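Local coordinates for protein TqaA (PDB 5DLK) that probably closes the ring of a nonribosomal peptide through its terminal condensation-like domain, the part modelled here, which binds a phosphopantetheine arm, at residues A[59-64]-A[414-419]; A[65-70]-A[173-178]. One frame throughout, in Å; residues are numbered along the deposited sequence.

Contacts 1 and 2 adjoin, their centres 11 Å apart, and contact 2 is nested inside the chain loop that contact 1 closes. Helix 56-63 ends in a Schellman motif at Gly65, and after this short turn the chain enters strand 67-75; Phe61 O lies 2.8 Å from Thr66 OG1 across the turn, a probable hydrogen bond. The sheet joins them as well: Arg415 N of contact 1 lies 2.9 Å from Phe67 O of contact 2. The Phe61 and His178 rings stack, with Phe61 CE1 3.5 Å from His178 CD2. This pair lies close to the phosphopantetheine site, unoccupied in this chain; from Gly183, a residue of that site, the side chain of His178 is about 6 Å away and that of Phe61 about 9 Å.

Contact 1: residues A[59-64]-A[414-419]; sequences HVFIKR and ARFDPL. With EDO (1,2-ethanediol), chain E.
Arg64 and Asp417 bring their CA atoms to 4.9 Å just beyond the helix and the strand, and one backbone hydrogen bond joins them: Asp417 N donates to Arg64 O over 3.0 Å, in the carbonyl plane but with the N-H bent to 148°. Most of the remaining contact belongs to the Arg64 side chain. With CG beside the backbone N (chi1 -74°) and an extended run from there to NE, its methylenes lie alongside Phe416, and Arg64 CD comes 4.0 Å from Phe416 CE1. Guanidinium and ring planes differ by 28°. Leu419 covers one guanidinium face, placing CD1 3.5 Å from Arg64 CZ and offset toward the rim. Two partners fix the rotation of the flat group: Arg64 NH1 donates to Val60 O at 2.9 Å, close to the guanidinium plane, and NE forms a salt bridge with Glu421. Replacing Arg64 by alanine would probably strip Glu421 of its cationic mate and open a gap between Leu419 and Phe416. An ethanediol, probably from the crystallisation liquor, clasps the Phe416 backbone: Phe416 N donates to its O2 at 2.8 Å, while its O1 donates to Phe416 O at 2.7 Å. Phe416 CE1 lies loosely at the edge of the Phe61 ring, near its plane, and the Phe416 ring reaches Trp267 and Cys438 on strands 265-272 and 433-440. The contact thus sets the end of helix 56-63 against strand 407-415, which crosses from the C-terminal subdomain to edge the N-terminal sheet, as in other condensation domains, before 416-419 turn back toward strand 422-428.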
loop_
_atom_site.group_PDB
_atom_site.type_symbol
_atom_site.label_atom_id
_atom_site.label_comp_id
_atom_site.label_asym_id
_atom_site.label_seq_id
_atom_site.Cartn_x
_atom_site.Cartn_y
_atom_site.Cartn_z
ATOM N N HIS A 59 -2.067 -0.120 9.936
ATOM C CA HIS A 59 -2.013 1.030 10.840
ATOM C C HIS A 59 -1.174 2.184 10.295
ATOM O O HIS A 59 -1.485 3.356 10.525
ATOM C CB HIS A 59 -1.460 0.589 12.196
ATOM C CG HIS A 59 -1.867 1.471 13.332
ATOM N ND1 HIS A 59 -1.248 1.431 14.562
ATOM C CD2 HIS A 59 -2.833 2.420 13.427
ATOM C CE1 HIS A 59 -1.816 2.310 15.369
ATOM N NE2 HIS A 59 -2.778 2.926 14.703
ATOM N N VAL A 60 -0.089 1.860 9.598
ATOM C CA VAL A 60 0.713 2.897 8.937
ATOM C C VAL A 60 -0.175 3.751 8.050
ATOM O O VAL A 60 -0.156 4.986 8.117
ATOM C CB VAL A 60 1.851 2.286 8.079
ATOM C CG1 VAL A 60 2.400 3.308 7.060
ATOM C CG2 VAL A 60 2.954 1.771 8.979
ATOM N N PHE A 61 -0.966 3.088 7.218
ATOM C CA PHE A 61 -1.807 3.825 6.275
ATOM C C PHE A 61 -2.922 4.585 6.984
ATOM O O PHE A 61 -3.243 5.706 6.608
ATOM C CB PHE A 61 -2.383 2.868 5.229
ATOM C CG PHE A 61 -1.384 2.442 4.200
ATOM C CD1 PHE A 61 -0.707 3.390 3.448
ATOM C CD2 PHE A 61 -1.100 1.093 3.991
ATOM C CE1 PHE A 61 0.236 3.015 2.497
ATOM C CE2 PHE A 61 -0.158 0.701 3.037
ATOM C CZ PHE A 61 0.518 1.676 2.285
ATOM N N ILE A 62 -3.525 3.983 8.001
ATOM C CA ILE A 62 -4.617 4.656 8.719
ATOM C C ILE A 62 -4.130 5.922 9.417
ATOM O O ILE A 62 -4.770 6.987 9.327
ATOM C CB ILE A 62 -5.295 3.690 9.727
ATOM C CG1 ILE A 62 -6.042 2.613 8.935
ATOM C CG2 ILE A 62 -6.248 4.450 10.634
ATOM C CD1 ILE A 62 -6.522 1.433 9.763
ATOM N N LYS A 63 -2.959 5.837 10.054
ATOM C CA LYS A 63 -2.413 6.981 10.764
ATOM C C LYS A 63 -2.090 8.133 9.835
ATOM O O LYS A 63 -2.037 9.285 10.263
ATOM C CB LYS A 63 -1.131 6.602 11.518
ATOM C CG LYS A 63 -1.318 5.848 12.817
ATOM C CD LYS A 63 0.070 5.736 13.488
ATOM C CE LYS A 63 0.061 4.903 14.753
ATOM N NZ LYS A 63 -0.916 5.427 15.762
ATOM N N ARG A 64 -1.850 7.813 8.570
ATOM C CA ARG A 64 -1.483 8.809 7.572
ATOM C C ARG A 64 -2.683 9.269 6.722
ATOM O O ARG A 64 -2.525 9.985 5.712
ATOM C CB ARG A 64 -0.366 8.249 6.694
ATOM C CG ARG A 64 0.985 8.225 7.464
ATOM C CD ARG A 64 1.991 7.230 6.909
ATOM N NE ARG A 64 3.189 7.205 7.762
ATOM C CZ ARG A 64 3.272 6.601 8.951
ATOM N NH1 ARG A 64 2.223 5.966 9.487
ATOM N NH2 ARG A 64 4.411 6.660 9.635
ATOM N N ALA A 414 -7.026 11.273 -4.082
ATOM C CA ALA A 414 -6.223 10.562 -3.080
ATOM C C ALA A 414 -5.677 11.490 -1.983
ATOM O O ALA A 414 -5.294 12.635 -2.243
ATOM C CB ALA A 414 -5.079 9.820 -3.770
ATOM N N ARG A 415 -5.672 10.981 -0.754
ATOM C CA ARG A 415 -5.072 11.641 0.399
ATOM C C ARG A 415 -3.966 10.726 0.931
ATOM O O ARG A 415 -4.126 9.500 0.932
ATOM C CB ARG A 415 -6.088 11.891 1.515
ATOM C CG ARG A 415 -7.360 12.634 1.078
ATOM C CD ARG A 415 -7.020 13.924 0.372
ATOM N NE ARG A 415 -6.383 14.898 1.248
ATOM C CZ ARG A 415 -5.998 16.103 0.838
ATOM N NH1 ARG A 415 -6.214 16.468 -0.417
ATOM N NH2 ARG A 415 -5.405 16.944 1.675
ATOM N N PHE A 416 -2.879 11.334 1.390
ATOM C CA PHE A 416 -1.762 10.601 2.009
ATOM C C PHE A 416 -0.861 11.616 2.677
ATOM O O PHE A 416 -0.338 12.502 2.014
ATOM C CB PHE A 416 -0.976 9.790 0.976
ATOM C CG PHE A 416 0.245 9.101 1.550
ATOM C CD1 PHE A 416 0.102 8.064 2.451
ATOM C CD2 PHE A 416 1.529 9.514 1.193
ATOM C CE1 PHE A 416 1.228 7.408 2.995
ATOM C CE2 PHE A 416 2.661 8.862 1.723
ATOM C CZ PHE A 416 2.504 7.816 2.623
ATOM N N ASP A 417 -0.664 11.487 3.983
ATOM C CA ASP A 417 0.131 12.469 4.720
ATOM C C ASP A 417 1.147 11.800 5.635
ATOM O O ASP A 417 0.800 11.350 6.717
ATOM C CB ASP A 417 -0.786 13.381 5.531
ATOM C CG ASP A 417 -1.671 14.225 4.644
ATOM O OD1 ASP A 417 -1.142 15.154 4.013
ATOM O OD2 ASP A 417 -2.869 13.927 4.580
ATOM N N PRO A 418 2.410 11.741 5.190
ATOM C CA PRO A 418 3.490 11.127 5.976
ATOM C C PRO A 418 3.621 11.728 7.370
ATOM O O PRO A 418 3.228 12.875 7.593
ATOM C CB PRO A 418 4.757 11.439 5.153
ATOM C CG PRO A 418 4.284 11.649 3.767
ATOM C CD PRO A 418 2.879 12.251 3.891
ATOM N N LEU A 419 4.204 10.966 8.289
ATOM C CA LEU A 419 4.508 11.484 9.609
ATOM C C LEU A 419 5.955 12.017 9.624
ATOM O O LEU A 419 6.234 13.042 9.002
ATOM C CB LEU A 419 4.265 10.404 10.660
ATOM C CG LEU A 419 2.837 9.829 10.570
ATOM C CD1 LEU A 419 2.566 8.773 11.650
ATOM C CD2 LEU A 419 1.807 10.966 10.625
HETATM C C1 EDO E . -1.113 14.606 -0.322
HETATM O O1 EDO E . -0.657 13.250 -0.549
HETATM C C2 EDO E . -2.616 14.693 -0.003
HETATM O O2 EDO E . -2.931 14.143 1.295
#

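Contact 2: residues A[65-70]-A[173-178]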
loop_
_atom_site.group_PDB
_atom_site.type_symbol
_atom_site.label_atom_id
_atom_site.label_comp_id
_atom_site.label_asym_id
_atom_site.label_seq_id
_atom_site.Cartn_x
_atom_site.Cartn_y
_atom_site.Cartn_z
ATOM N N GLY A 65 -3.880 8.866 7.140
ATOM C CA GLY A 65 -5.097 9.332 6.482
ATOM C C GLY A 65 -5.157 8.902 5.030
ATOM O O GLY A 65 -5.664 9.641 4.175
ATOM N N THR A 66 -4.638 7.706 4.746
ATOM C CA THR A 66 -4.486 7.262 3.368
ATOM C C THR A 66 -5.843 6.789 2.857
ATOM O O THR A 66 -6.380 5.789 3.317
ATOM C CB THR A 66 -3.441 6.147 3.245
ATOM O OG1 THR A 66 -2.328 6.477 4.082
ATOM C CG2 THR A 66 -2.938 6.032 1.798
ATOM N N PHE A 67 -6.396 7.534 1.906
ATOM C CA PHE A 67 -7.804 7.383 1.551
ATOM C C PHE A 67 -7.956 7.746 0.081
ATOM O O PHE A 67 -7.441 8.774 -0.367
ATOM C CB PHE A 67 -8.626 8.285 2.465
ATOM C CG PHE A 67 -10.120 8.121 2.352
ATOM C CD1 PHE A 67 -10.722 6.877 2.495
ATOM C CD2 PHE A 67 -10.922 9.249 2.194
ATOM C CE1 PHE A 67 -12.131 6.754 2.429
ATOM C CE2 PHE A 67 -12.316 9.141 2.122
ATOM C CZ PHE A 67 -12.915 7.889 2.235
ATOM N N HIS A 68 -8.606 6.874 -0.679
ATOM C CA HIS A 68 -8.728 7.052 -2.120
ATOM C C HIS A 68 -10.178 7.049 -2.556
ATOM O O HIS A 68 -11.013 6.377 -1.953
ATOM C CB HIS A 68 -8.016 5.935 -2.877
ATOM C CG HIS A 68 -6.527 6.100 -2.935
ATOM N ND1 HIS A 68 -5.730 6.050 -1.813
ATOM C CD2 HIS A 68 -5.699 6.327 -3.981
ATOM C CE1 HIS A 68 -4.468 6.242 -2.167
ATOM N NE2 HIS A 68 -4.421 6.398 -3.478
ATOM N N SER A 69 -10.448 7.802 -3.616
ATOM C CA SER A 69 -11.693 7.675 -4.368
ATOM C C SER A 69 -11.318 7.228 -5.767
ATOM O O SER A 69 -10.701 7.991 -6.517
ATOM C CB SER A 69 -12.450 9.006 -4.418
ATOM O OG SER A 69 -13.672 8.847 -5.131
ATOM N N TYR A 70 -11.682 5.999 -6.121
ATOM C CA TYR A 70 -11.421 5.491 -7.456
ATOM C C TYR A 70 -12.646 5.781 -8.333
ATOM O O TYR A 70 -13.736 5.293 -8.054
ATOM C CB TYR A 70 -11.110 4.000 -7.423
ATOM C CG TYR A 70 -9.749 3.714 -6.820
ATOM C CD1 TYR A 70 -8.596 4.156 -7.456
ATOM C CD2 TYR A 70 -9.619 3.015 -5.625
ATOM C CE1 TYR A 70 -7.345 3.912 -6.916
ATOM C CE2 TYR A 70 -8.360 2.759 -5.076
ATOM C CZ TYR A 70 -7.231 3.217 -5.735
ATOM O OH TYR A 70 -5.963 2.975 -5.227
ATOM N N THR A 173 -18.026 6.165 -8.075
ATOM C CA THR A 173 -16.813 6.200 -7.247
ATOM C C THR A 173 -16.823 5.146 -6.141
ATOM O O THR A 173 -17.868 4.755 -5.601
ATOM C CB THR A 173 -16.570 7.601 -6.626
ATOM O OG1 THR A 173 -17.347 7.770 -5.436
ATOM C CG2 THR A 173 -16.914 8.714 -7.636
ATOM N N ILE A 174 -15.623 4.668 -5.831
ATOM C CA ILE A 174 -15.414 3.687 -4.790
ATOM C C ILE A 174 -14.422 4.296 -3.810
ATOM O O ILE A 174 -13.290 4.567 -4.194
ATOM C CB ILE A 174 -14.861 2.369 -5.380
ATOM C CG1 ILE A 174 -15.629 2.011 -6.661
ATOM C CG2 ILE A 174 -14.868 1.251 -4.345
ATOM C CD1 ILE A 174 -15.043 0.845 -7.456
ATOM N N GLN A 175 -14.852 4.555 -2.580
ATOM C CA GLN A 175 -13.954 5.097 -1.566
ATOM C C GLN A 175 -13.379 3.942 -0.764
ATOM O O GLN A 175 -14.032 2.922 -0.581
ATOM C CB GLN A 175 -14.672 6.099 -0.664
ATOM C CG GLN A 175 -15.022 7.382 -1.398
ATOM C CD GLN A 175 -15.676 8.409 -0.511
ATOM O OE1 GLN A 175 -15.849 8.197 0.692
ATOM N NE2 GLN A 175 -16.049 9.538 -1.103
ATOM N N ILE A 176 -12.135 4.090 -0.316
ATOM C CA ILE A 176 -11.460 2.967 0.318
ATOM C C ILE A 176 -10.199 3.461 1.045
ATOM O O ILE A 176 -9.505 4.371 0.583
ATOM C CB ILE A 176 -11.120 1.856 -0.733
ATOM C CG1 ILE A 176 -10.522 0.605 -0.070
ATOM C CG2 ILE A 176 -10.243 2.397 -1.862
ATOM C CD1 ILE A 176 -10.403 -0.594 -1.022
ATOM N N SER A 177 -9.928 2.851 2.194
ATOM C CA SER A 177 -8.711 3.101 2.962
ATOM C C SER A 177 -7.586 2.196 2.443
ATOM O O SER A 177 -7.827 1.049 2.085
ATOM C CB SER A 177 -8.973 2.842 4.456
ATOM O OG SER A 177 -7.755 2.778 5.183
ATOM N N HIS A 178 -6.348 2.691 2.407
ATOM C CA HIS A 178 -5.233 1.874 1.925
ATOM C C HIS A 178 -4.965 0.686 2.878
ATOM O O HIS A 178 -4.246 -0.249 2.534
ATOM C CB HIS A 178 -3.985 2.770 1.738
ATOM C CG HIS A 178 -2.996 2.279 0.726
ATOM N ND1 HIS A 178 -2.799 0.934 0.439
ATOM C CD2 HIS A 178 -2.130 2.945 -0.074
ATOM C CE1 HIS A 178 -1.867 0.809 -0.478
ATOM N NE2 HIS A 178 -1.428 2.019 -0.802
HETATM O O HOH W 1 -6.970 5.117 5.862
HETATM O O HOH W 2 -6.668 4.342 0.085
HETATM O O HOH W 3 -15.991 9.738 -4.000
#
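Thr173 sets its CB 3.5 Å from Ser69 OG, which bonds Asn71, and a water bridges Ser69 OG, Thr173 OG1 and Gln175 NE2. Ile174 forms a hydrogen-bonded pair with Tyr70: Tyr70 N donates to Ile174 O at 2.9 Å, and Ile174 N to Tyr70 O in return. Gln175, extended beyond CG, crosses Phe67 with OE1 3.3 Å from CZ at the ring edge, the amide turned 79° to the ring; Asp144 also holds its NE2. The two strand segments run antiparallel at 164° inside the five-stranded mixed sheet of the N-terminal condensation subdomain, flanked by strands 158-163 and 407-415. Ile176 puts CG1 anti to its backbone N (chi1 -175°), which leaves CG2 to press on Tyr70 CE2 at 3.7 Å. Its O is gripped twice, by His68 N at 2.9 Å and by a water that also bonds His68 ND1. Ser177 begins the S-H-x-x-x-D-G counterpart of the family's HHxxxDG motif, which ends at Gly183; its OG, hydrogen-bonded to Ser179, also reaches Thr66 O through another water. His178 N donates to that Thr66 O at 3.2 Å from above the carbonyl plane, while His178 CB packs 3.4 Å from Thr66 CG2 and the imidazole stacks on Trp181.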